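Long-range contacts in N-acetyl-beta-D glucosaminidase (Rhizomucor miehei CAU432, PDB 4ZM6), which probably hydrolyses terminal beta-N-acetylglucosamine as a family 3 glycoside hydrolase, and binds acetyl-CoA in a GCN5-related region assigned to glucosamine N-acetylation: residues Leu382-Pro386 / Leu512-Glu516; Phe412-Ser418 / His506-Val510; Asp437-Gln443 / Gln467-Ala472. All blocks are in the same frame, centred on the assembly; numbering follows the deposited sequence.

Contact 1 of 3, residues Leu382-Pro386 / Leu512-Glu516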
ATOM      1  N   LEU A 382     -30.620 -23.271  13.834  1.00 50.96           N
ATOM      2  CA  LEU A 382     -30.184 -22.295  14.824  1.00 51.82           C
ATOM      3  C   LEU A 382     -30.981 -21.011  14.669  1.00 52.38           C
ATOM      4  O   LEU A 382     -31.237 -20.582  13.551  1.00 54.79           O
ATOM      5  CB  LEU A 382     -28.707 -21.947  14.651  1.00 53.59           C
ATOM      6  CG  LEU A 382     -27.645 -23.013  14.918  1.00 54.71           C
ATOM      7  CD1 LEU A 382     -26.267 -22.381  14.760  1.00 54.12           C
ATOM      8  CD2 LEU A 382     -27.813 -23.629  16.299  1.00 54.97           C
ATOM      9  N   PRO A 383     -31.366 -20.380  15.789  1.00 52.55           N
ATOM     10  CA  PRO A 383     -31.131 -20.840  17.156  1.00 51.99           C
ATOM     11  C   PRO A 383     -32.103 -21.948  17.508  1.00 51.14           C
ATOM     12  O   PRO A 383     -33.208 -21.985  16.958  1.00 47.73           O
ATOM     13  CB  PRO A 383     -31.397 -19.595  17.996  1.00 52.31           C
ATOM     14  CG  PRO A 383     -32.378 -18.809  17.200  1.00 52.14           C
ATOM     15  CD  PRO A 383     -32.122 -19.116  15.752  1.00 51.42           C
ATOM     16  N   ILE A 384     -31.678 -22.857  18.386  1.00 52.60           N
ATOM     17  CA  ILE A 384     -32.547 -23.949  18.833  1.00 53.23           C
ATOM     18  C   ILE A 384     -33.344 -23.503  20.052  1.00 53.74           C
ATOM     19  O   ILE A 384     -32.843 -22.767  20.913  1.00 54.40           O
ATOM     20  CB  ILE A 384     -31.785 -25.273  19.118  1.00 52.79           C
ATOM     21  CG1 ILE A 384     -30.825 -25.157  20.310  1.00 52.98           C
ATOM     22  CG2 ILE A 384     -31.028 -25.721  17.881  1.00 52.43           C
ATOM     23  CD1 ILE A 384     -30.350 -26.501  20.823  1.00 52.37           C
ATOM     24  N   ARG A 385     -34.600 -23.926  20.095  1.00 54.95           N
ATOM     25  CA  ARG A 385     -35.495 -23.579  21.188  1.00 56.86           C
ATOM     26  C   ARG A 385     -36.220 -24.850  21.580  1.00 57.77           C
ATOM     27  O   ARG A 385     -37.427 -24.978  21.349  1.00 58.66           O
ATOM     28  CB  ARG A 385     -36.497 -22.500  20.763  1.00 56.84           C
ATOM     29  CG  ARG A 385     -35.877 -21.225  20.203  1.00 56.60           C
ATOM     30  CD  ARG A 385     -36.885 -20.470  19.351  1.00 56.59           C
ATOM     31  NE  ARG A 385     -36.272 -19.439  18.517  1.00 55.94           N
ATOM     32  CZ  ARG A 385     -35.773 -18.292  18.972  1.00 56.43           C
ATOM     33  NH1 ARG A 385     -35.781 -18.013  20.276  1.00 56.10           N
ATOM     34  NH2 ARG A 385     -35.252 -17.415  18.114  1.00 55.11           N
ATOM     35  N   PRO A 386     -35.478 -25.811  22.158  1.00 57.70           N
ATOM     36  CA  PRO A 386     -36.085 -27.089  22.521  1.00 57.13           C
ATOM     37  C   PRO A 386     -37.093 -26.959  23.656  1.00 54.82           C
ATOM     38  O   PRO A 386     -37.043 -26.008  24.439  1.00 50.42           O
ATOM     39  CB  PRO A 386     -34.884 -27.930  22.969  1.00 57.63           C
ATOM     40  CG  PRO A 386     -33.900 -26.932  23.469  1.00 57.63           C
ATOM     41  CD  PRO A 386     -34.065 -25.734  22.573  1.00 56.95           C
ATOM     42  N   LEU A 512     -24.693 -18.959  21.484  1.00 47.23           N
ATOM     43  CA  LEU A 512     -25.032 -18.781  20.077  1.00 48.10           C
ATOM     44  C   LEU A 512     -26.067 -19.809  19.638  1.00 47.87           C
ATOM     45  O   LEU A 512     -27.035 -19.468  18.958  1.00 45.98           O
ATOM     46  CB  LEU A 512     -23.783 -18.909  19.202  1.00 49.40           C
ATOM     47  CG  LEU A 512     -23.613 -17.904  18.061  1.00 50.12           C
ATOM     48  CD1 LEU A 512     -22.479 -18.361  17.155  1.00 50.68           C
ATOM     49  CD2 LEU A 512     -24.894 -17.722  17.264  1.00 50.86           C
ATOM     50  N   ILE A 513     -25.854 -21.062  20.035  1.00 48.91           N
ATOM     51  CA  ILE A 513     -26.746 -22.164  19.664  1.00 49.71           C
ATOM     52  C   ILE A 513     -28.160 -21.962  20.217  1.00 50.13           C
ATOM     53  O   ILE A 513     -29.141 -22.214  19.517  1.00 52.93           O
ATOM     54  CB  ILE A 513     -26.148 -23.532  20.093  1.00 50.79           C
ATOM     55  CG1 ILE A 513     -24.977 -23.893  19.166  1.00 50.82           C
ATOM     56  CG2 ILE A 513     -27.190 -24.648  20.054  1.00 49.99           C
ATOM     57  CD1 ILE A 513     -24.075 -24.989  19.693  1.00 50.80           C
ATOM     58  N   PHE A 514     -28.267 -21.484  21.454  1.00 49.83           N
ATOM     59  CA  PHE A 514     -29.576 -21.197  22.053  1.00 49.12           C
ATOM     60  C   PHE A 514     -30.103 -19.787  21.755  1.00 49.88           C
ATOM     61  O   PHE A 514     -31.102 -19.365  22.330  1.00 52.29           O
ATOM     62  CB  PHE A 514     -29.541 -21.460  23.562  1.00 48.22           C
ATOM     63  CG  PHE A 514     -29.494 -22.918  23.901  1.00 47.85           C
ATOM     64  CD1 PHE A 514     -28.289 -23.596  23.904  1.00 46.98           C
ATOM     65  CD2 PHE A 514     -30.658 -23.621  24.171  1.00 47.70           C
ATOM     66  CE1 PHE A 514     -28.239 -24.943  24.192  1.00 47.41           C
ATOM     67  CE2 PHE A 514     -30.616 -24.974  24.460  1.00 47.83           C
ATOM     68  CZ  PHE A 514     -29.402 -25.637  24.473  1.00 47.49           C
ATOM     69  N   GLY A 515     -29.445 -19.063  20.857  1.00 49.39           N
ATOM     70  CA  GLY A 515     -29.949 -17.773  20.403  1.00 50.03           C
ATOM     71  C   GLY A 515     -29.884 -16.637  21.409  1.00 50.12           C
ATOM     72  O   GLY A 515     -30.564 -15.629  21.244  1.00 53.26           O
ATOM     73  N   GLU A 516     -29.062 -16.788  22.440  1.00 49.10           N
ATOM     74  CA  GLU A 516     -28.887 -15.744  23.443  1.00 48.76           C
ATOM     75  C   GLU A 516     -28.017 -14.631  22.894  1.00 50.13           C
ATOM     76  O   GLU A 516     -28.110 -13.487  23.322  1.00 50.50           O
ATOM     77  CB  GLU A 516     -28.212 -16.317  24.687  1.00 48.13           C
ATOM     78  CG  GLU A 516     -29.021 -17.384  25.401  1.00 46.85           C
ATOM     79  CD  GLU A 516     -28.280 -17.986  26.573  1.00 46.59           C
ATOM     80  OE1 GLU A 516     -28.800 -18.963  27.157  1.00 47.24           O
ATOM     81  OE2 GLU A 516     -27.182 -17.488  26.906  1.00 44.86           O
TER

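Contact 2 of 3, residues Phe412-Ser418 / His506-Val510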
ATOM      1  N   PHE A 412     -14.088 -31.103  26.113  1.00 57.41           N
ATOM      2  CA  PHE A 412     -15.449 -30.846  25.718  1.00 54.47           C
ATOM      3  C   PHE A 412     -16.394 -30.891  26.883  1.00 53.49           C
ATOM      4  O   PHE A 412     -17.571 -30.796  26.726  1.00 55.31           O
ATOM      5  CB  PHE A 412     -15.877 -31.909  24.772  1.00 20.00           C
ATOM      6  CG  PHE A 412     -15.701 -31.558  23.366  1.00 20.00           C
ATOM      7  CD1 PHE A 412     -16.541 -30.681  22.761  1.00 20.00           C
ATOM      8  CD2 PHE A 412     -14.709 -32.135  22.633  1.00 20.00           C
ATOM      9  CE1 PHE A 412     -16.390 -30.378  21.436  1.00 20.00           C
ATOM     10  CE2 PHE A 412     -14.550 -31.846  21.309  1.00 20.00           C
ATOM     11  CZ  PHE A 412     -15.392 -30.965  20.708  1.00 20.00           C
ATOM     12  N   ASN A 413     -15.860 -31.066  28.054  1.00 51.63           N
ATOM     13  CA  ASN A 413     -16.644 -31.014  29.292  1.00 51.46           C
ATOM     14  C   ASN A 413     -17.202 -29.638  29.610  1.00 52.59           C
ATOM     15  O   ASN A 413     -18.290 -29.528  30.177  1.00 54.57           O
ATOM     16  CB  ASN A 413     -15.793 -31.440  30.490  1.00 51.18           C
ATOM     17  CG  ASN A 413     -15.578 -32.930  30.554  1.00 50.18           C
ATOM     18  OD1 ASN A 413     -16.037 -33.685  29.690  1.00 49.43           O
ATOM     19  ND2 ASN A 413     -14.871 -33.369  31.585  1.00 48.58           N
ATOM     20  N   SER A 414     -16.434 -28.594  29.304  1.00 51.24           N
ATOM     21  CA  SER A 414     -16.915 -27.227  29.471  1.00 48.80           C
ATOM     22  C   SER A 414     -18.119 -26.993  28.554  1.00 48.27           C
ATOM     23  O   SER A 414     -19.107 -26.377  28.952  1.00 48.16           O
ATOM     24  CB  SER A 414     -15.804 -26.215  29.184  1.00 49.16           C
ATOM     25  OG  SER A 414     -15.141 -26.503  27.967  1.00 50.72           O
ATOM     26  N   PHE A 415     -18.039 -27.503  27.329  1.00 46.63           N
ATOM     27  CA  PHE A 415     -19.178 -27.480  26.423  1.00 45.79           C
ATOM     28  C   PHE A 415     -20.363 -28.110  27.152  1.00 45.89           C
ATOM     29  O   PHE A 415     -21.432 -27.515  27.225  1.00 44.79           O
ATOM     30  CB  PHE A 415     -18.857 -28.243  25.125  1.00 45.40           C
ATOM     31  CG  PHE A 415     -19.603 -27.747  23.908  1.00 44.63           C
ATOM     32  CD1 PHE A 415     -20.979 -27.881  23.809  1.00 44.66           C
ATOM     33  CD2 PHE A 415     -18.917 -27.177  22.847  1.00 44.67           C
ATOM     34  CE1 PHE A 415     -21.658 -27.444  22.684  1.00 44.31           C
ATOM     35  CE2 PHE A 415     -19.587 -26.736  21.721  1.00 45.19           C
ATOM     36  CZ  PHE A 415     -20.961 -26.869  21.638  1.00 45.69           C
ATOM     37  N   HIS A 416     -20.146 -29.300  27.712  1.00 48.35           N
ATOM     38  CA  HIS A 416     -21.174 -30.032  28.461  1.00 49.41           C
ATOM     39  C   HIS A 416     -21.764 -29.190  29.577  1.00 46.54           C
ATOM     40  O   HIS A 416     -22.977 -29.058  29.679  1.00 46.40           O
ATOM     41  CB  HIS A 416     -20.601 -31.333  29.041  1.00 53.19           C
ATOM     42  CG  HIS A 416     -21.556 -32.081  29.919  1.00 55.85           C
ATOM     43  ND1 HIS A 416     -22.762 -32.569  29.460  1.00 56.21           N
ATOM     44  CD2 HIS A 416     -21.481 -32.430  31.225  1.00 56.03           C
ATOM     45  CE1 HIS A 416     -23.390 -33.182  30.446  1.00 54.99           C
ATOM     46  NE2 HIS A 416     -22.635 -33.114  31.527  1.00 56.16           N
ATOM     47  N   ALA A 417     -20.896 -28.618  30.404  1.00 46.38           N
ATOM     48  CA  ALA A 417     -21.317 -27.713  31.480  1.00 46.62           C
ATOM     49  C   ALA A 417     -22.225 -26.598  30.969  1.00 48.33           C
ATOM     50  O   ALA A 417     -23.272 -26.311  31.556  1.00 47.08           O
ATOM     51  CB  ALA A 417     -20.098 -27.111  32.157  1.00 45.69           C
ATOM     52  N   SER A 418     -21.832 -25.982  29.883  1.00 50.50           N
ATOM     53  CA  SER A 418     -22.552 -24.857  29.381  1.00 50.99           C
ATOM     54  C   SER A 418     -23.869 -25.252  28.808  1.00 51.51           C
ATOM     55  O   SER A 418     -24.778 -24.480  28.802  1.00 53.30           O
ATOM     56  CB  SER A 418     -21.720 -24.117  28.352  1.00 51.84           C
ATOM     57  OG  SER A 418     -20.638 -23.463  28.957  1.00 51.83           O
ATOM     58  N   HIS A 506     -16.497 -22.237  24.414  1.00 45.34           N
ATOM     59  CA  HIS A 506     -17.629 -23.162  24.473  1.00 45.13           C
ATOM     60  C   HIS A 506     -18.875 -22.495  25.074  1.00 44.23           C
ATOM     61  O   HIS A 506     -19.989 -22.716  24.596  1.00 43.95           O
ATOM     62  CB  HIS A 506     -17.267 -24.420  25.267  1.00 46.10           C
ATOM     63  CG  HIS A 506     -16.248 -25.289  24.594  1.00 47.63           C
ATOM     64  ND1 HIS A 506     -15.456 -26.184  25.284  1.00 48.62           N
ATOM     65  CD2 HIS A 506     -15.882 -25.392  23.294  1.00 47.82           C
ATOM     66  CE1 HIS A 506     -14.656 -26.806  24.438  1.00 48.10           C
ATOM     67  NE2 HIS A 506     -14.894 -26.344  23.225  1.00 48.05           N
ATOM     68  N   GLU A 507     -18.696 -21.681  26.110  1.00 42.93           N
ATOM     69  CA  GLU A 507     -19.826 -20.963  26.685  1.00 42.76           C
ATOM     70  C   GLU A 507     -20.483 -20.119  25.594  1.00 42.38           C
ATOM     71  O   GLU A 507     -21.672 -20.265  25.324  1.00 43.37           O
ATOM     72  CB  GLU A 507     -19.381 -20.109  27.877  1.00 43.00           C
ATOM     73  CG  GLU A 507     -20.427 -19.135  28.423  1.00 43.59           C
ATOM     74  CD  GLU A 507     -21.675 -19.806  28.978  1.00 45.04           C
ATOM     75  OE1 GLU A 507     -22.653 -19.080  29.280  1.00 43.38           O
ATOM     76  OE2 GLU A 507     -21.683 -21.050  29.128  1.00 46.32           O
ATOM     77  N   ALA A 508     -19.695 -19.271  24.941  1.00 42.26           N
ATOM     78  CA  ALA A 508     -20.192 -18.436  23.846  1.00 41.45           C
ATOM     79  C   ALA A 508     -20.822 -19.245  22.712  1.00 40.84           C
ATOM     80  O   ALA A 508     -21.809 -18.825  22.114  1.00 38.77           O
ATOM     81  CB  ALA A 508     -19.065 -17.583  23.301  1.00 42.31           C
ATOM     82  N   ALA A 509     -20.243 -20.401  22.408  1.00 41.81           N
ATOM     83  CA  ALA A 509     -20.788 -21.273  21.369  1.00 43.40           C
ATOM     84  C   ALA A 509     -22.174 -21.809  21.739  1.00 43.55           C
ATOM     85  O   ALA A 509     -23.054 -21.921  20.881  1.00 43.05           O
ATOM     86  CB  ALA A 509     -19.832 -22.420  21.089  1.00 44.10           C
ATOM     87  N   VAL A 510     -22.365 -22.132  23.015  1.00 43.27           N
ATOM     88  CA  VAL A 510     -23.674 -22.562  23.498  1.00 44.27           C
ATOM     89  C   VAL A 510     -24.670 -21.403  23.475  1.00 43.75           C
ATOM     90  O   VAL A 510     -25.805 -21.564  23.026  1.00 41.89           O
ATOM     91  CB  VAL A 510     -23.581 -23.163  24.909  1.00 45.28           C
ATOM     92  CG1 VAL A 510     -24.964 -23.342  25.514  1.00 46.36           C
ATOM     93  CG2 VAL A 510     -22.848 -24.494  24.852  1.00 45.61           C
TER

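Contact 3 of 3, residues Asp437-Gln443 / Gln467-Ala472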
ATOM      1  N   ASP A 437     -21.652 -48.647  17.741  1.00 69.20           N
ATOM      2  CA  ASP A 437     -22.584 -47.938  16.865  1.00 68.00           C
ATOM      3  C   ASP A 437     -23.706 -47.224  17.639  1.00 70.33           C
ATOM      4  O   ASP A 437     -24.432 -47.843  18.416  1.00 71.84           O
ATOM      5  CB  ASP A 437     -23.185 -48.911  15.852  1.00 66.50           C
ATOM      6  CG  ASP A 437     -23.985 -48.210  14.777  1.00 67.07           C
ATOM      7  OD1 ASP A 437     -23.419 -47.330  14.093  1.00 66.97           O
ATOM      8  OD2 ASP A 437     -25.179 -48.539  14.620  1.00 65.96           O
ATOM      9  N   LEU A 438     -23.847 -45.923  17.393  1.00 70.30           N
ATOM     10  CA  LEU A 438     -24.773 -45.069  18.133  1.00 69.95           C
ATOM     11  C   LEU A 438     -26.010 -44.683  17.326  1.00 71.28           C
ATOM     12  O   LEU A 438     -26.795 -43.838  17.760  1.00 71.20           O
ATOM     13  CB  LEU A 438     -24.040 -43.806  18.582  1.00 69.62           C
ATOM     14  CG  LEU A 438     -23.021 -44.060  19.694  1.00 70.62           C
ATOM     15  CD1 LEU A 438     -21.824 -43.134  19.574  1.00 70.77           C
ATOM     16  CD2 LEU A 438     -23.681 -43.926  21.057  1.00 71.70           C
ATOM     17  N   SER A 439     -26.191 -45.307  16.164  1.00 72.60           N
ATOM     18  CA  SER A 439     -27.320 -44.998  15.287  1.00 74.27           C
ATOM     19  C   SER A 439     -28.609 -44.769  16.064  1.00 75.48           C
ATOM     20  O   SER A 439     -29.211 -43.706  15.959  1.00 80.17           O
ATOM     21  CB  SER A 439     -27.536 -46.124  14.273  1.00 74.92           C
ATOM     22  OG  SER A 439     -26.356 -46.366  13.530  1.00 76.24           O
ATOM     23  N   GLN A 440     -29.004 -45.758  16.861  1.00 79.13           N
ATOM     24  CA  GLN A 440     -30.302 -45.752  17.555  1.00 79.75           C
ATOM     25  C   GLN A 440     -30.521 -44.523  18.442  1.00 74.88           C
ATOM     26  O   GLN A 440     -31.634 -44.009  18.531  1.00 71.42           O
ATOM     27  CB  GLN A 440     -30.467 -47.037  18.381  1.00 83.55           C
ATOM     28  CG  GLN A 440     -31.826 -47.172  19.056  1.00 87.31           C
ATOM     29  CD  GLN A 440     -32.145 -48.584  19.535  1.00 91.07           C
ATOM     30  OE1 GLN A 440     -33.197 -48.819  20.134  1.00 93.47           O
ATOM     31  NE2 GLN A 440     -31.246 -49.528  19.273  1.00 90.90           N
ATOM     32  N   LYS A 441     -29.457 -44.048  19.079  1.00 73.59           N
ATOM     33  CA  LYS A 441     -29.543 -42.866  19.939  1.00 73.36           C
ATOM     34  C   LYS A 441     -29.765 -41.617  19.086  1.00 72.50           C
ATOM     35  O   LYS A 441     -30.534 -40.727  19.455  1.00 73.59           O
ATOM     36  CB  LYS A 441     -28.277 -42.703  20.792  1.00 72.63           C
ATOM     37  CG  LYS A 441     -27.695 -44.013  21.311  1.00 73.61           C
ATOM     38  CD  LYS A 441     -26.892 -43.836  22.591  1.00 74.02           C
ATOM     39  CE  LYS A 441     -27.749 -44.026  23.833  1.00 73.62           C
ATOM     40  NZ  LYS A 441     -26.910 -44.274  25.035  1.00 73.88           N
ATOM     41  N   ILE A 442     -29.102 -41.579  17.935  1.00 69.81           N
ATOM     42  CA  ILE A 442     -29.167 -40.444  17.020  1.00 69.12           C
ATOM     43  C   ILE A 442     -30.562 -40.261  16.418  1.00 70.31           C
ATOM     44  O   ILE A 442     -31.038 -39.132  16.290  1.00 73.86           O
ATOM     45  CB  ILE A 442     -28.119 -40.586  15.894  1.00 67.93           C
ATOM     46  CG1 ILE A 442     -26.703 -40.570  16.484  1.00 65.63           C
ATOM     47  CG2 ILE A 442     -28.265 -39.469  14.863  1.00 68.76           C
ATOM     48  CD1 ILE A 442     -25.673 -41.244  15.608  1.00 66.00           C
ATOM     49  N   GLN A 443     -31.218 -41.364  16.071  1.00 72.62           N
ATOM     50  CA  GLN A 443     -32.555 -41.304  15.454  1.00 75.39           C
ATOM     51  C   GLN A 443     -33.608 -40.945  16.501  1.00 73.97           C
ATOM     52  O   GLN A 443     -34.575 -40.248  16.203  1.00 72.08           O
ATOM     53  CB  GLN A 443     -32.952 -42.632  14.779  1.00 80.24           C
ATOM     54  CG  GLN A 443     -31.814 -43.608  14.498  1.00 83.76           C
ATOM     55  CD  GLN A 443     -32.214 -44.805  13.650  1.00 87.47           C
ATOM     56  OE1 GLN A 443     -31.440 -45.754  13.502  1.00 88.78           O
ATOM     57  NE2 GLN A 443     -33.422 -44.772  13.093  1.00 88.88           N
ATOM     58  N   GLN A 467     -22.522 -40.064   9.405  1.00 59.56           N
ATOM     59  CA  GLN A 467     -23.517 -41.006   9.899  1.00 63.49           C
ATOM     60  C   GLN A 467     -24.715 -40.240  10.451  1.00 63.15           C
ATOM     61  O   GLN A 467     -25.846 -40.445  10.015  1.00 63.51           O
ATOM     62  CB  GLN A 467     -22.909 -41.912  10.982  1.00 66.73           C
ATOM     63  CG  GLN A 467     -23.828 -43.026  11.480  1.00 69.90           C
ATOM     64  CD  GLN A 467     -23.261 -43.816  12.656  1.00 72.57           C
ATOM     65  OE1 GLN A 467     -23.943 -44.677  13.221  1.00 74.53           O
ATOM     66  NE2 GLN A 467     -22.017 -43.529  13.032  1.00 71.76           N
ATOM     67  N   ALA A 468     -24.449 -39.342  11.398  1.00 63.07           N
ATOM     68  CA  ALA A 468     -25.498 -38.571  12.064  1.00 64.11           C
ATOM     69  C   ALA A 468     -26.294 -37.702  11.092  1.00 65.25           C
ATOM     70  O   ALA A 468     -27.491 -37.495  11.280  1.00 69.03           O
ATOM     71  CB  ALA A 468     -24.900 -37.712  13.167  1.00 63.58           C
ATOM     72  N   GLN A 469     -25.627 -37.194  10.063  1.00 65.36           N
ATOM     73  CA  GLN A 469     -26.290 -36.435   9.003  1.00 66.85           C
ATOM     74  C   GLN A 469     -27.429 -37.239   8.362  1.00 65.84           C
ATOM     75  O   GLN A 469     -28.477 -36.685   8.042  1.00 66.01           O
ATOM     76  CB  GLN A 469     -25.254 -35.991   7.951  1.00 70.28           C
ATOM     77  CG  GLN A 469     -25.788 -35.637   6.564  1.00 72.65           C
ATOM     78  CD  GLN A 469     -26.638 -34.378   6.517  1.00 75.24           C
ATOM     79  OE1 GLN A 469     -27.169 -34.029   5.464  1.00 76.90           O
ATOM     80  NE2 GLN A 469     -26.769 -33.687   7.647  1.00 78.24           N
ATOM     81  N   LYS A 470     -27.216 -38.541   8.181  1.00 66.84           N
ATOM     82  CA  LYS A 470     -28.226 -39.413   7.576  1.00 66.97           C
ATOM     83  C   LYS A 470     -29.397 -39.690   8.510  1.00 65.16           C
ATOM     84  O   LYS A 470     -30.521 -39.860   8.048  1.00 68.43           O
ATOM     85  CB  LYS A 470     -27.608 -40.748   7.141  1.00 68.83           C
ATOM     86  CG  LYS A 470     -26.696 -40.651   5.931  1.00 70.80           C
ATOM     87  CD  LYS A 470     -26.072 -41.999   5.604  1.00 73.75           C
ATOM     88  CE  LYS A 470     -25.630 -42.081   4.148  1.00 76.47           C
ATOM     89  NZ  LYS A 470     -24.617 -41.048   3.790  1.00 76.99           N
ATOM     90  N   LEU A 471     -29.131 -39.734   9.814  1.00 62.93           N
ATOM     91  CA  LEU A 471     -30.115 -40.202  10.796  1.00 63.01           C
ATOM     92  C   LEU A 471     -30.781 -39.128  11.669  1.00 62.14           C
ATOM     93  O   LEU A 471     -31.950 -39.264  12.025  1.00 62.01           O
ATOM     94  CB  LEU A 471     -29.456 -41.242  11.707  1.00 61.67           C
ATOM     95  CG  LEU A 471     -28.909 -42.493  11.017  1.00 60.29           C
ATOM     96  CD1 LEU A 471     -28.347 -43.453  12.051  1.00 60.33           C
ATOM     97  CD2 LEU A 471     -29.979 -43.175  10.180  1.00 60.59           C
ATOM     98  N   ALA A 472     -30.043 -38.082  12.026  1.00 62.07           N
ATOM     99  CA  ALA A 472     -30.524 -37.110  13.006  1.00 63.86           C
ATOM    100  C   ALA A 472     -31.742 -36.341  12.509  1.00 64.98           C
ATOM    101  O   ALA A 472     -31.831 -36.007  11.328  1.00 67.24           O
ATOM    102  CB  ALA A 472     -29.413 -36.140  13.376  1.00 64.77           C
TER

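Contact 1 of 3, residues Leu382-Pro386 / Leu512-Glu516
A Schellman motif ends helix 503-513 where Gly515 packs against Pro383 and Ile513 against Ile384. Its two backbone bonds run from Glu516 N to Arg511 O and from Gly515 N to Leu512 O, the latter 3.1 Å long. Gly515, the C-prime residue, has a positive phi of 71°. Ile513 O is bonded instead across the contact, by Ile384 N at 2.9 Å, so a carbonyl of the last helical turn is satisfied by a loop. That loop joins strands 373-377 and 392-397 of a six-stranded mixed sheet, and a cis peptide bond precedes its Pro383. Ile384 has CG1 between its backbone N and carbonyl carbon (chi1 66°), which sets the branch alongside Ile513, with Ile384 CG1 3.7 Å from Ile513 CG2. Farther out, Ile384 CD1 lies over one face of the Phe514 ring, 4.1 Å from the centroid and 22° off the normal, a CH-pi contact. The Pro386 and Phe514 side chains cross at about a right angle, with Pro386 CG 3.9 Å from Phe514 CE2. Leu382, at the start of the segment, places its CD2 3.9 Å from Ile513 CG2. Trp447 backs both Ile384 and Pro386, while Leu419 and Arg422 of helix 413-422 touch Phe514.

Contact 2 of 3, residues Phe412-Ser418 / His506-Val510
His506, Ser418 and Phe415 carry the packing of helix 413-422 against helix 503-513, two helices beside a mixed six-stranded sheet, consistent with the alpha/beta sandwich domain of family 3 glycoside hydrolases. The short axes approach to 8.6 Å and cross at -42°, with their N-to-C directions running broadly the same way. The His506 side chain leaves its helix with CG anti to the carbonyl carbon (chi1 -68°), bringing the imidazole to the start of the facing helix. There ND1 makes a hydrogen bond with Ser414 OG at 2.7 Å, the hydroxyl meeting the ring at its edge, near its plane. Phe415 comes over a face of the imidazole instead: its CB is 4.2 Å from the His506 ring centroid, a CH-pi contact. The two rings themselves are oblique, with planes at 52°. Phe412 completes the aromatic cluster, its ring nearly parallel to that of His506 but slid aside, centroids 5.7 Å apart, so overlap is slight. Phe394 of strand 392-397 stacks with Phe415, tying this cluster to the sheet. One turn along, Val510 wedges between Phe415 and Ser418, with Val510 CG2 3.8 Å from Phe415 CE1 and 3.7 Å from Ser418 CB. The buried Ser418 hydroxyl is satisfied by Glu507, whose chain bends at chi2 to reach it; the other carboxylate oxygen, OE1, forms a salt bridge with Arg422. Ser418 OG donates to Glu507 OE2 at 2.6 Å, meeting it nearly along the C-O axis.

Contact 3 of 3, residues Asp437-Gln443 / Gln467-Ala472
Ile442 and Leu471 face each other across this helix pair, each directing its CB at the opposite segment. The axes of 439-443 and 467-471 lie 9.3 Å apart at closest approach and cross at -45°. With CG1 anti to the carbonyl carbon (chi1 -63°), Ile442 CG2 stands anti to the backbone N and points into the interface. Across the two segments the apolar contacts of Ile442 are made by this one methyl: Ile442 CG2 is 3.8 Å from Leu471 CB, 3.8 Å from Ala472 CB and 4.2 Å from Ala468 CB. It thus sits against the last turn of helix 459-471. Leu471 answers in the reverse direction with its CD1 methyl, which lies 3.6 Å from Ser439 CB. The same methyl is approached obliquely by the extended side chain of Gln443, whose OE1 is 4.1 Å from Leu471 CD1. At the polar end, the extended Gln467 side chain reaches across to Asp437 and Ser439. Its amide plane is nearly parallel to the Asp437 carboxylate, 4° apart, although the two side chains cross obliquely. Ser439 OG holds one oxygen of that carboxylate from within its own segment, donating to Asp437 OD2 at 2.7 Å on the syn side and somewhat out of the carboxylate plane. Helix 439-444 connects parallel strands 426-431 and 447-452, and helix 459-471 joins 447-452 to its parallel neighbour 475-479 as a beta-alpha-beta unit. These successive connecting helices pack on one face of the sheet, Ile442 and Ala472 both resting on Val448 and Ile442 also touching Leu393 of strand 392-397.

Overall arrangement
All three contacts belong to the domain built on the mixed sheet that includes strands 392-397 and 447-452. Contacts 1 and 2 share helix 503-513, have centres about 13 Å apart and join directly where Ile513 CD1 meets Phe415 CZ at 4.1 Å. Contact 3 touches neither; its nearest atoms are about 11 Å from contact 1 and about 13 Å from contact 2. Contact 2 packs on Phe394 and contact 3 on the adjacent Leu393, consistent with opposite faces of the sheet. Contact 1 lies nearest the acetyl-CoA region: the Leu512 side chain is about 8 Å from that of Arg520, which binds acetyl-CoA, and about 11 Å from the bound ligand.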